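Local coordinates for protein amicyanin (Paracoccus versutus, PDB 1ID2) that probably shuttles electrons as a type 1 blue copper protein, its single copper ion held at one end of a beta barrel, at residues M52-A57 / T94-M99; E9-A14 / R69-T74; V24-M29 / W46-V51. All coordinates share one frame; numbering follows the deposited sequence.

Interaction 1 of 3, residues M52-A57 / T94-M99; sequences MPHNVA and TPHPFM. With CU (copper (II) ion), chain D.
H54 and H96 come together at the copper(II) ion, H54 ND1 at 2.0 Å from it and H96 ND1 at 2.2 Å. Because both nitrogens point at one ion, the imidazoles meet rim to rim with their planes 76° apart, neither lying over the other. C93 binds the copper from outside the two loops, and M99 SD stands 2.9 Å from the ion, the long thioether contact characteristic of type 1 sites. Methionine suits this place because its bendable chain, turned at the CG-SD bond (chi3 74°), brings CE over a face of the H54 ring while the sulfur faces the metal.

Two further contacts reach H96 CE1 from 52-57. M52 CG approaches it obliquely at 3.6 Å, and P53 O lies at the ring's edge, near its plane.

The hydrogen bonds belong to N55, whose amide can both accept and donate. T94 N gives a nearly straight bond (171°) of 2.9 Å to a lone pair of N55 OD1, in the carbonyl plane; N55 ND2 reaches T94 OG1 at 3.0 Å within its own amide plane and also bonds G70 O. With a leucine in place of N55, T94 N, T94 OG1 and G70 O would probably all be left without their amide partner, and the loop carrying H96 less firmly joined to the one carrying H54.

The ligand histidines thus sit on loops tied together beside the metal, and H54 NE2, the nitrogen not bound to copper, is hydrogen-bonded to E50 OE2. Such a braced site is consistent with the small rearrangement that blue copper proteins undergo on electron transfer.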
ATOM      1  N   MET A  52      -3.911  14.580  -6.793  1.00 24.15           N
ATOM      2  CA  MET A  52      -3.767  14.595  -5.332  1.00 26.77           C
ATOM      3  C   MET A  52      -2.776  13.530  -4.891  1.00 12.86           C
ATOM      4  O   MET A  52      -2.977  12.351  -5.138  1.00  9.63           O
ATOM      5  CB  MET A  52      -5.103  14.297  -4.661  1.00 20.34           C
ATOM      6  CG  MET A  52      -5.074  14.397  -3.147  1.00 10.51           C
ATOM      7  SD  MET A  52      -5.065  16.089  -2.589  1.00 19.85           S
ATOM      8  CE  MET A  52      -6.836  16.442  -2.501  1.00 17.02           C
ATOM      9  N   PRO A  53      -1.772  13.914  -4.114  1.00 14.35           N
ATOM     10  CA  PRO A  53      -0.841  12.855  -3.735  1.00 22.44           C
ATOM     11  C   PRO A  53      -1.419  12.005  -2.615  1.00 17.16           C
ATOM     12  O   PRO A  53      -2.121  12.509  -1.740  1.00 16.69           O
ATOM     13  CB  PRO A  53       0.416  13.623  -3.320  1.00 15.08           C
ATOM     14  CG  PRO A  53       0.256  14.977  -3.999  1.00 19.92           C
ATOM     15  CD  PRO A  53      -1.207  15.250  -3.871  1.00 10.50           C
ATOM     16  N   HIS A  54      -1.093  10.720  -2.639  1.00 15.38           N
ATOM     17  CA  HIS A  54      -1.608   9.752  -1.688  1.00  3.90           C
ATOM     18  C   HIS A  54      -0.478   8.806  -1.315  1.00 10.00           C
ATOM     19  O   HIS A  54       0.441   8.609  -2.107  1.00 17.70           O
ATOM     20  CB  HIS A  54      -2.760   8.974  -2.303  1.00  5.83           C
ATOM     21  CG  HIS A  54      -3.963   9.822  -2.626  1.00 12.35           C
ATOM     22  ND1 HIS A  54      -4.691  10.453  -1.649  1.00 18.41           N
ATOM     23  CD2 HIS A  54      -4.590   9.991  -3.814  1.00 12.72           C
ATOM     24  CE1 HIS A  54      -5.731  10.988  -2.259  1.00  7.29           C
ATOM     25  NE2 HIS A  54      -5.721  10.742  -3.561  1.00  9.25           N
ATOM     26  N   ASN A  55      -0.439   8.369  -0.061  1.00 12.62           N
ATOM     27  CA  ASN A  55       0.521   7.341   0.340  1.00 10.35           C
ATOM     28  C   ASN A  55      -0.179   6.182   1.036  1.00 15.19           C
ATOM     29  O   ASN A  55      -1.416   6.070   0.969  1.00 13.60           O
ATOM     30  CB  ASN A  55       1.628   7.920   1.238  1.00 10.60           C
ATOM     31  CG  ASN A  55       1.171   8.155   2.669  1.00 13.86           C
ATOM     32  OD1 ASN A  55      -0.002   8.362   2.908  1.00 16.35           O
ATOM     33  ND2 ASN A  55       2.116   8.226   3.607  1.00  4.59           N
ATOM     34  N   VAL A  56       0.623   5.219   1.501  1.00 17.24           N
ATOM     35  CA  VAL A  56       0.129   4.090   2.302  1.00 11.75           C
ATOM     36  C   VAL A  56       0.860   4.125   3.632  1.00 15.85           C
ATOM     37  O   VAL A  56       2.083   4.290   3.638  1.00 15.84           O
ATOM     38  CB  VAL A  56       0.400   2.727   1.585  1.00 18.06           C
ATOM     39  CG1 VAL A  56       0.100   1.554   2.498  1.00 26.35           C
ATOM     40  CG2 VAL A  56      -0.478   2.621   0.368  1.00 18.76           C
ATOM     41  N   ALA A  57       0.103   4.199   4.734  1.00 27.02           N
ATOM     42  CA  ALA A  57       0.683   4.286   6.077  1.00  9.84           C
ATOM     43  C   ALA A  57       0.017   3.356   7.094  1.00 14.71           C
ATOM     44  O   ALA A  57      -1.123   2.898   6.906  1.00 12.97           O
ATOM     45  CB  ALA A  57       0.648   5.735   6.578  1.00  5.36           C
ATOM     46  N   THR A  94      -1.793   9.280   4.930  1.00  7.82           N
ATOM     47  CA  THR A  94      -1.325  10.113   6.022  1.00 11.11           C
ATOM     48  C   THR A  94      -1.999  11.482   6.080  1.00 29.35           C
ATOM     49  O   THR A  94      -2.461  11.900   7.131  1.00 16.85           O
ATOM     50  CB  THR A  94       0.212  10.286   5.939  1.00 10.87           C
ATOM     51  OG1 THR A  94       0.835   9.019   6.156  1.00 16.90           O
ATOM     52  CG2 THR A  94       0.712  11.279   6.984  1.00  9.18           C
ATOM     53  N   PRO A  95      -2.066  12.202   4.949  1.00 15.82           N
ATOM     54  CA  PRO A  95      -2.731  13.502   5.012  1.00 21.12           C
ATOM     55  C   PRO A  95      -4.272  13.437   4.898  1.00 19.55           C
ATOM     56  O   PRO A  95      -4.967  14.419   5.185  1.00 35.99           O
ATOM     57  CB  PRO A  95      -2.091  14.260   3.855  1.00 13.13           C
ATOM     58  CG  PRO A  95      -1.835  13.184   2.855  1.00 17.56           C
ATOM     59  CD  PRO A  95      -1.357  12.023   3.670  1.00 20.00           C
ATOM     60  N   HIS A  96      -4.791  12.254   4.568  1.00 13.53           N
ATOM     61  CA  HIS A  96      -6.222  12.032   4.355  1.00 10.09           C
ATOM     62  C   HIS A  96      -6.650  10.781   5.105  1.00  6.85           C
ATOM     63  O   HIS A  96      -6.942   9.746   4.486  1.00 14.97           O
ATOM     64  CB  HIS A  96      -6.501  11.837   2.857  1.00 14.42           C
ATOM     65  CG  HIS A  96      -5.855  12.867   1.972  1.00 18.06           C
ATOM     66  ND1 HIS A  96      -5.119  12.504   0.865  1.00 20.00           N
ATOM     67  CD2 HIS A  96      -5.796  14.215   2.127  1.00 27.49           C
ATOM     68  CE1 HIS A  96      -4.629  13.627   0.379  1.00 20.61           C
ATOM     69  NE2 HIS A  96      -5.003  14.691   1.113  1.00 17.78           N
ATOM     70  N   PRO A  97      -6.664  10.839   6.454  1.00 13.56           N
ATOM     71  CA  PRO A  97      -6.845   9.650   7.291  1.00 15.18           C
ATOM     72  C   PRO A  97      -8.244   9.029   7.193  1.00 15.44           C
ATOM     73  O   PRO A  97      -8.497   7.969   7.739  1.00 19.84           O
ATOM     74  CB  PRO A  97      -6.571  10.163   8.703  1.00 23.77           C
ATOM     75  CG  PRO A  97      -6.153  11.597   8.542  1.00 29.03           C
ATOM     76  CD  PRO A  97      -6.698  12.061   7.273  1.00 17.13           C
ATOM     77  N   PHE A  98      -9.157   9.708   6.520  1.00 11.85           N
ATOM     78  CA  PHE A  98     -10.458   9.144   6.256  1.00  6.98           C
ATOM     79  C   PHE A  98     -10.356   8.109   5.159  1.00  9.16           C
ATOM     80  O   PHE A  98     -11.322   7.389   4.906  1.00 18.76           O
ATOM     81  CB  PHE A  98     -11.431  10.239   5.833  1.00  5.95           C
ATOM     82  CG  PHE A  98     -10.916  11.107   4.716  1.00  8.30           C
ATOM     83  CD1 PHE A  98     -11.149  10.764   3.391  1.00  9.05           C
ATOM     84  CD2 PHE A  98     -10.196  12.259   4.989  1.00 10.61           C
ATOM     85  CE1 PHE A  98     -10.674  11.545   2.359  1.00  7.31           C
ATOM     86  CE2 PHE A  98      -9.726  13.071   3.945  1.00 13.54           C
ATOM     87  CZ  PHE A  98      -9.968  12.711   2.635  1.00 11.67           C
ATOM     88  N   MET A  99      -9.270   8.172   4.386  1.00 17.90           N
ATOM     89  CA  MET A  99      -8.919   7.107   3.423  1.00 21.46           C
ATOM     90  C   MET A  99      -8.259   5.928   4.150  1.00  5.46           C
ATOM     91  O   MET A  99      -7.194   6.073   4.738  1.00 10.17           O
ATOM     92  CB  MET A  99      -7.942   7.616   2.352  1.00 21.13           C
ATOM     93  CG  MET A  99      -8.508   8.612   1.350  1.00 17.87           C
ATOM     94  SD  MET A  99      -7.219   9.180   0.207  1.00 19.84           S
ATOM     95  CE  MET A  99      -7.056   7.690  -0.828  1.00  6.27           C
TER
HETATM   96 CU    CU D 107      -4.619  10.414   0.369  1.00 21.77          CU

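Interaction 2 of 3, residues E9-A14 / R69-T74; sequences EKPVAA and RGEMMT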
ATOM      1  N   GLU A   9      11.839   2.263  -1.309  1.00 17.29           N
ATOM      2  CA  GLU A   9      11.466   3.455  -0.566  1.00 29.94           C
ATOM      3  C   GLU A   9      10.712   4.401  -1.500  1.00 17.42           C
ATOM      4  O   GLU A   9       9.648   4.911  -1.145  1.00 31.84           O
ATOM      5  CB  GLU A   9      12.716   4.146  -0.016  1.00 41.05           C
ATOM      6  CG  GLU A   9      12.450   5.090   1.147  1.00 62.41           C
ATOM      7  CD  GLU A   9      13.660   5.933   1.506  1.00 63.93           C
ATOM      8  OE1 GLU A   9      14.200   5.756   2.619  1.00 66.28           O
ATOM      9  OE2 GLU A   9      14.068   6.778   0.681  1.00 68.50           O
ATOM     10  N   LYS A  10      11.217   4.534  -2.726  1.00 30.82           N
ATOM     11  CA  LYS A  10      10.705   5.484  -3.721  1.00 18.20           C
ATOM     12  C   LYS A  10       9.478   4.889  -4.443  1.00 18.07           C
ATOM     13  O   LYS A  10       9.457   3.689  -4.758  1.00 22.54           O
ATOM     14  CB  LYS A  10      11.822   5.790  -4.725  1.00 23.17           C
ATOM     15  CG  LYS A  10      11.505   6.827  -5.786  1.00 21.49           C
ATOM     16  CD  LYS A  10      12.715   7.021  -6.687  1.00 18.87           C
ATOM     17  CE  LYS A  10      12.355   7.692  -8.000  1.00 20.52           C
ATOM     18  NZ  LYS A  10      13.508   7.659  -8.944  1.00 20.13           N
ATOM     19  N   PRO A  11       8.454   5.724  -4.744  1.00 16.77           N
ATOM     20  CA  PRO A  11       7.452   5.364  -5.770  1.00 30.90           C
ATOM     21  C   PRO A  11       8.069   5.055  -7.142  1.00 36.14           C
ATOM     22  O   PRO A  11       9.032   5.710  -7.560  1.00 23.40           O
ATOM     23  CB  PRO A  11       6.530   6.600  -5.832  1.00 13.05           C
ATOM     24  CG  PRO A  11       6.695   7.248  -4.496  1.00 24.96           C
ATOM     25  CD  PRO A  11       8.161   7.040  -4.148  1.00 16.99           C
ATOM     26  N   VAL A  12       7.558   4.010  -7.796  1.00 27.08           N
ATOM     27  CA  VAL A  12       7.936   3.688  -9.168  1.00 17.84           C
ATOM     28  C   VAL A  12       6.858   4.145 -10.143  1.00 22.99           C
ATOM     29  O   VAL A  12       5.812   4.641  -9.738  1.00 30.10           O
ATOM     30  CB  VAL A  12       8.202   2.168  -9.385  1.00 11.90           C
ATOM     31  CG1 VAL A  12       9.252   1.687  -8.423  1.00 25.22           C
ATOM     32  CG2 VAL A  12       6.936   1.363  -9.254  1.00 16.33           C
ATOM     33  N   ALA A  13       7.198   4.165 -11.421  1.00 28.52           N
ATOM     34  CA  ALA A  13       6.243   4.592 -12.419  1.00 17.85           C
ATOM     35  C   ALA A  13       5.268   3.449 -12.576  1.00 22.93           C
ATOM     36  O   ALA A  13       5.665   2.285 -12.445  1.00 16.55           O
ATOM     37  CB  ALA A  13       6.961   4.873 -13.723  1.00 34.56           C
ATOM     38  N   ALA A  14       4.006   3.763 -12.868  1.00 18.85           N
ATOM     39  CA  ALA A  14       2.984   2.724 -13.025  1.00 28.29           C
ATOM     40  C   ALA A  14       3.349   1.804 -14.186  1.00 12.77           C
ATOM     41  O   ALA A  14       3.106   0.592 -14.135  1.00 22.69           O
ATOM     42  CB  ALA A  14       1.584   3.346 -13.233  1.00 18.12           C
ATOM     43  N   ARG A  69       5.213   5.034   7.344  1.00  8.30           N
ATOM     44  CA  ARG A  69       4.614   5.982   6.434  1.00 11.82           C
ATOM     45  C   ARG A  69       5.277   5.839   5.081  1.00 20.42           C
ATOM     46  O   ARG A  69       6.458   6.111   4.955  1.00 24.73           O
ATOM     47  CB  ARG A  69       4.826   7.394   6.951  1.00 18.86           C
ATOM     48  CG  ARG A  69       3.850   8.401   6.389  1.00 60.70           C
ATOM     49  CD  ARG A  69       4.540   9.699   6.006  1.00 62.97           C
ATOM     50  NE  ARG A  69       4.981   9.676   4.612  1.00115.62           N
ATOM     51  CZ  ARG A  69       4.698  10.611   3.707  1.00 97.22           C
ATOM     52  NH1 ARG A  69       3.950  11.668   4.021  1.00 87.30           N
ATOM     53  NH2 ARG A  69       5.238  10.529   2.498  1.00 54.25           N
ATOM     54  N   GLY A  70       4.525   5.409   4.077  1.00 12.39           N
ATOM     55  CA  GLY A  70       5.091   5.256   2.750  1.00 17.69           C
ATOM     56  C   GLY A  70       5.300   6.630   2.147  1.00 12.07           C
ATOM     57  O   GLY A  70       4.674   7.591   2.583  1.00 23.55           O
ATOM     58  N   GLU A  71       6.148   6.732   1.134  1.00 32.43           N
ATOM     59  CA  GLU A  71       6.335   7.993   0.421  1.00 17.05           C
ATOM     60  C   GLU A  71       5.111   8.310  -0.435  1.00 12.96           C
ATOM     61  O   GLU A  71       4.373   7.399  -0.834  1.00 15.97           O
ATOM     62  CB  GLU A  71       7.576   7.904  -0.467  1.00 22.65           C
ATOM     63  CG  GLU A  71       8.884   8.139   0.280  1.00 33.06           C
ATOM     64  CD  GLU A  71      10.087   8.254  -0.651  1.00 59.66           C
ATOM     65  OE1 GLU A  71      10.011   8.969  -1.679  1.00 49.91           O
ATOM     66  OE2 GLU A  71      11.129   7.644  -0.338  1.00 38.72           O
ATOM     67  N   MET A  72       4.863   9.602  -0.654  1.00 15.15           N
ATOM     68  CA  MET A  72       3.727  10.084  -1.471  1.00 20.28           C
ATOM     69  C   MET A  72       3.858   9.757  -2.969  1.00 22.05           C
ATOM     70  O   MET A  72       4.942   9.891  -3.535  1.00 18.76           O
ATOM     71  CB  MET A  72       3.572  11.601  -1.317  1.00 19.33           C
ATOM     72  CG  MET A  72       3.441  12.089   0.126  1.00 41.28           C
ATOM     73  SD  MET A  72       1.989  11.457   0.979  1.00 30.35           S
ATOM     74  CE  MET A  72       0.810  12.072  -0.100  1.00 13.50           C
ATOM     75  N   MET A  73       2.792   9.216  -3.559  1.00 15.83           N
ATOM     76  CA  MET A  73       2.698   8.990  -5.004  1.00  7.95           C
ATOM     77  C   MET A  73       1.964  10.181  -5.567  1.00 20.39           C
ATOM     78  O   MET A  73       1.040  10.730  -4.944  1.00 15.11           O
ATOM     79  CB  MET A  73       1.868   7.747  -5.351  1.00 14.61           C
ATOM     80  CG  MET A  73       2.426   6.419  -4.876  1.00 17.60           C
ATOM     81  SD  MET A  73       1.184   5.075  -4.809  1.00 21.25           S
ATOM     82  CE  MET A  73       0.771   5.064  -3.059  1.00 11.06           C
ATOM     83  N   THR A  74       2.473  10.665  -6.684  1.00 15.47           N
ATOM     84  CA  THR A  74       1.729  11.580  -7.507  1.00 12.96           C
ATOM     85  C   THR A  74       1.125  10.730  -8.604  1.00  2.00           C
ATOM     86  O   THR A  74       1.148   9.479  -8.527  1.00 16.72           O
ATOM     87  CB  THR A  74       2.644  12.663  -8.088  1.00 20.10           C
ATOM     88  OG1 THR A  74       3.649  12.063  -8.913  1.00 27.85           O
ATOM     89  CG2 THR A  74       3.331  13.413  -6.964  1.00 22.45           C
TER
HETATM   90  O   HOH W   1       8.577   4.624   1.372  1.00 28.62           O
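The carboxylates of E9 and E71 meet with their planes 56° apart, E9 OE2 only 3.2 Å from E71 OE2, while the pyrrolidine ring of P11 is turned with its CG and CD corner toward 69-74. CG rests 3.3 Å from M72 O, and CD faces E71 OE1 at 3.6 Å. This is the packing of an outermost strand of a cupredoxin beta sandwich, strand 4-13 at an interruption in its course, against the loop that leads from strand 68-69 to strand 77-83.

Proline fits the interruption: it has no backbone N-H to seek a partner, and its compact ring packs against E71 and M72 O just before V12 pairs through its backbone with A78. P11 CB also touches M73 CG at 4.2 Å, a looser apolar contact. A methionine is well placed at M73, on the inner side of this seam, since its flexible chain packs on W46 and Y79, whereas M72 turns from P11 toward P53 and N55, its side chain about 6 Å from the copper.

E71 sends its chain along the break. With CG anti to the carbonyl carbon (chi1 -81°) and the chain extended beyond it, the carboxylate is carried alongside the backbone of E9, where E71 OE2 comes 3.2 Å from E9 O. Carbonyl and carboxylate oxygens are all acceptors here, so the approach is electrostatically unfavourable and is likely to raise the affinity of one or both acids for a proton. E9 itself is exposed.

One water joins the two backbones: it donates to E9 O at 2.8 Å and accepts from E71 N at 3.2 Å.

Interaction 3 of 3, residues V24-M29 / W46-V51; sequences VGIEKM and WVNGEV
E50 reaches across to K28 and M29, and both of its carboxylate oxygens are used. K28 N lies 2.6 Å from E50 OE1, above the carboxylate plane and with a bent N-H (131°); K28 NZ meets the same oxygen at 2.7 Å in a salt bridge. M29 N gives a straighter bond of 3.1 Å to E50 OE2 from the syn side, and the same OE2 takes H54 NE2, a second-shell bond to a copper ligand. A glutamate can do this because one group accepts from two successive backbone N-H groups and pairs with a charge. The lysine chain, bent at three torsions, curls back to reach it, and its ammonium also forms a longer salt bridge with E27 OE1.

E27 OE2 lies against G49, 3.2 Å from G49 C. Glycine is apt there, since a beta carbon would come too close to that oxygen as placed.

Next come the strands that bring K28 and E50 together. V24, G25 and I26 pair in parallel with W46, V47 and N48, through V47 N to V24 O at 2.9 Å, I26 N to V47 O, and G49 N to I26 O. V24, I26, W46 and N48 project from one face. There V24 and W46 lie side by side, V24 CB 3.5 Å from W46 CD1, and the branched I26 crosses the tryptophan obliquely. W46 continues inward to an edge-to-face meeting with Y91.

N48 starts the chain's departure from the strand: its OD1 takes E50 N at 3.1 Å from above the carbonyl plane, making an Asx turn, while its ND2 bonds M52 O and M73 O.

A parallel strand pair in an otherwise antiparallel sheet, with the loop after strand 43-48 leading to the copper ligand H54, is characteristic of the Greek-key cupredoxin fold.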
ATOM      1  N   VAL A  24      -3.962  -2.135  -6.149  1.00 12.24           N
ATOM      2  CA  VAL A  24      -5.030  -1.376  -5.558  1.00  9.29           C
ATOM      3  C   VAL A  24      -4.935   0.009  -6.154  1.00 10.39           C
ATOM      4  O   VAL A  24      -3.913   0.681  -6.019  1.00 11.24           O
ATOM      5  CB  VAL A  24      -4.925  -1.313  -4.018  1.00 14.40           C
ATOM      6  CG1 VAL A  24      -5.966  -0.328  -3.461  1.00 10.92           C
ATOM      7  CG2 VAL A  24      -5.161  -2.709  -3.425  1.00  6.52           C
ATOM      8  N   GLY A  25      -5.973   0.383  -6.902  1.00 13.74           N
ATOM      9  CA  GLY A  25      -6.023   1.702  -7.507  1.00  4.85           C
ATOM     10  C   GLY A  25      -6.519   2.760  -6.554  1.00  2.45           C
ATOM     11  O   GLY A  25      -7.227   2.465  -5.579  1.00 12.70           O
ATOM     12  N   ILE A  26      -6.090   3.990  -6.798  1.00 13.82           N
ATOM     13  CA  ILE A  26      -6.518   5.112  -5.986  1.00 20.33           C
ATOM     14  C   ILE A  26      -7.151   6.188  -6.868  1.00 22.14           C
ATOM     15  O   ILE A  26      -6.465   6.802  -7.687  1.00 10.95           O
ATOM     16  CB  ILE A  26      -5.323   5.721  -5.193  1.00 13.06           C
ATOM     17  CG1 ILE A  26      -4.512   4.610  -4.494  1.00  2.00           C
ATOM     18  CG2 ILE A  26      -5.855   6.702  -4.163  1.00  7.00           C
ATOM     19  CD1 ILE A  26      -3.136   5.041  -3.995  1.00 11.50           C
ATOM     20  N   GLU A  27      -8.449   6.425  -6.683  1.00 17.59           N
ATOM     21  CA  GLU A  27      -9.163   7.440  -7.449  1.00 16.75           C
ATOM     22  C   GLU A  27     -10.177   8.084  -6.553  1.00 10.78           C
ATOM     23  O   GLU A  27     -10.816   7.414  -5.748  1.00 16.31           O
ATOM     24  CB  GLU A  27      -9.916   6.839  -8.637  1.00 20.14           C
ATOM     25  CG  GLU A  27      -9.262   6.987  -9.985  1.00 47.66           C
ATOM     26  CD  GLU A  27      -9.130   8.422 -10.441  1.00 16.35           C
ATOM     27  OE1 GLU A  27     -10.103   9.004 -10.948  1.00 32.36           O
ATOM     28  OE2 GLU A  27      -8.000   8.920 -10.427  1.00 33.13           O
ATOM     29  N   LYS A  28     -10.371   9.379  -6.777  1.00  9.26           N
ATOM     30  CA  LYS A  28     -11.377  10.187  -6.105  1.00 14.68           C
ATOM     31  C   LYS A  28     -11.403  10.010  -4.587  1.00 12.91           C
ATOM     32  O   LYS A  28     -12.449   9.857  -3.962  1.00 15.07           O
ATOM     33  CB  LYS A  28     -12.738   9.962  -6.776  1.00 14.06           C
ATOM     34  CG  LYS A  28     -12.641   9.902  -8.350  1.00 45.85           C
ATOM     35  CD  LYS A  28     -12.631  11.279  -9.120  1.00 37.93           C
ATOM     36  CE  LYS A  28     -11.527  12.266  -8.666  1.00 59.64           C
ATOM     37  NZ  LYS A  28     -10.177  12.197  -9.356  1.00 30.69           N
ATOM     38  N   MET A  29     -10.219  10.212  -4.012  1.00 17.70           N
ATOM     39  CA  MET A  29      -9.984  10.162  -2.584  1.00  9.95           C
ATOM     40  C   MET A  29     -10.402   8.836  -1.962  1.00 21.20           C
ATOM     41  O   MET A  29     -10.697   8.789  -0.769  1.00 25.78           O
ATOM     42  CB  MET A  29     -10.704  11.319  -1.882  1.00  9.87           C
ATOM     43  CG  MET A  29     -10.422  12.681  -2.485  1.00  4.25           C
ATOM     44  SD  MET A  29      -8.739  13.226  -2.363  1.00 17.95           S
ATOM     45  CE  MET A  29      -8.674  13.943  -0.718  1.00 10.83           C
ATOM     46  N   TRP A  46       0.015  -0.295  -5.053  1.00  9.49           N
ATOM     47  CA  TRP A  46      -0.986   0.757  -5.072  1.00  9.54           C
ATOM     48  C   TRP A  46      -0.583   1.650  -6.213  1.00 11.92           C
ATOM     49  O   TRP A  46       0.602   1.812  -6.458  1.00  5.91           O
ATOM     50  CB  TRP A  46      -0.956   1.563  -3.775  1.00  7.95           C
ATOM     51  CG  TRP A  46      -1.592   0.859  -2.629  1.00 16.37           C
ATOM     52  CD1 TRP A  46      -2.888   0.962  -2.221  1.00  4.79           C
ATOM     53  CD2 TRP A  46      -0.966  -0.109  -1.767  1.00 13.85           C
ATOM     54  NE1 TRP A  46      -3.114   0.108  -1.176  1.00 13.45           N
ATOM     55  CE2 TRP A  46      -1.961  -0.558  -0.882  1.00 10.45           C
ATOM     56  CE3 TRP A  46       0.333  -0.618  -1.660  1.00 16.59           C
ATOM     57  CZ2 TRP A  46      -1.681  -1.516   0.109  1.00 12.70           C
ATOM     58  CZ3 TRP A  46       0.600  -1.562  -0.682  1.00 13.86           C
ATOM     59  CH2 TRP A  46      -0.400  -1.998   0.191  1.00 16.99           C
ATOM     60  N   VAL A  47      -1.558   2.119  -6.984  1.00  8.86           N
ATOM     61  CA  VAL A  47      -1.290   3.037  -8.099  1.00 10.26           C
ATOM     62  C   VAL A  47      -2.236   4.232  -7.991  1.00 11.38           C
ATOM     63  O   VAL A  47      -3.457   4.092  -7.944  1.00  8.92           O
ATOM     64  CB  VAL A  47      -1.512   2.354  -9.486  1.00 20.94           C
ATOM     65  CG1 VAL A  47      -1.262   3.352 -10.607  1.00 14.70           C
ATOM     66  CG2 VAL A  47      -0.589   1.150  -9.645  1.00 24.62           C
ATOM     67  N   ASN A  48      -1.658   5.417  -7.886  1.00 12.66           N
ATOM     68  CA  ASN A  48      -2.421   6.632  -7.769  1.00 12.69           C
ATOM     69  C   ASN A  48      -2.843   7.133  -9.150  1.00 21.56           C
ATOM     70  O   ASN A  48      -1.991   7.382 -10.014  1.00 11.89           O
ATOM     71  CB  ASN A  48      -1.585   7.711  -7.060  1.00 13.66           C
ATOM     72  CG  ASN A  48      -2.396   8.972  -6.776  1.00 11.83           C
ATOM     73  OD1 ASN A  48      -3.604   8.958  -6.893  1.00 21.12           O
ATOM     74  ND2 ASN A  48      -1.725  10.058  -6.404  1.00  6.75           N
ATOM     75  N   GLY A  49      -4.145   7.256  -9.355  1.00 15.65           N
ATOM     76  CA  GLY A  49      -4.642   7.698 -10.632  1.00  8.57           C
ATOM     77  C   GLY A  49      -4.816   9.200 -10.735  1.00 23.60           C
ATOM     78  O   GLY A  49      -5.080   9.696 -11.821  1.00 18.98           O
ATOM     79  N   GLU A  50      -4.698   9.937  -9.635  1.00 13.86           N
ATOM     80  CA  GLU A  50      -5.055  11.352  -9.661  1.00  8.91           C
ATOM     81  C   GLU A  50      -3.918  12.259  -9.247  1.00  7.05           C
ATOM     82  O   GLU A  50      -2.924  11.797  -8.678  1.00 17.22           O
ATOM     83  CB  GLU A  50      -6.296  11.614  -8.791  1.00 13.05           C
ATOM     84  CG  GLU A  50      -6.273  11.007  -7.389  1.00 11.84           C
ATOM     85  CD  GLU A  50      -7.603  11.176  -6.650  1.00 19.95           C
ATOM     86  OE1 GLU A  50      -8.651  11.314  -7.309  1.00 20.25           O
ATOM     87  OE2 GLU A  50      -7.609  11.119  -5.404  1.00 17.22           O
ATOM     88  N   VAL A  51      -4.098  13.561  -9.445  1.00 17.06           N
ATOM     89  CA  VAL A  51      -3.064  14.542  -9.092  1.00 23.01           C
ATOM     90  C   VAL A  51      -2.885  14.839  -7.597  1.00 11.67           C
ATOM     91  O   VAL A  51      -1.857  15.379  -7.195  1.00 23.51           O
ATOM     92  CB  VAL A  51      -3.271  15.887  -9.839  1.00 23.83           C
ATOM     93  CG1 VAL A  51      -2.941  15.720 -11.285  1.00 20.98           C
ATOM     94  CG2 VAL A  51      -4.694  16.346  -9.716  1.00 11.77           C
TER

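Following the chain from the N terminus, 9-14, at the end of the outermost strand 4-13, waits for its partner until 69-74. Inside that long span lies the whole of interaction 3, where 46-51 returns to 24-29 and closes the shortest loop of the three. Residues 52-57 follow directly, still within the span of interaction 2, but find their partner only at 94-99, so interactions 1 and 2 cross. The crossing has a physical seam, with V56 O meeting G70 N in a probable hydrogen bond. Interactions 2 and 3 also touch directly. Together the contacts tie the five-stranded sheet, its edge and the copper-binding loops into one end of the barrel.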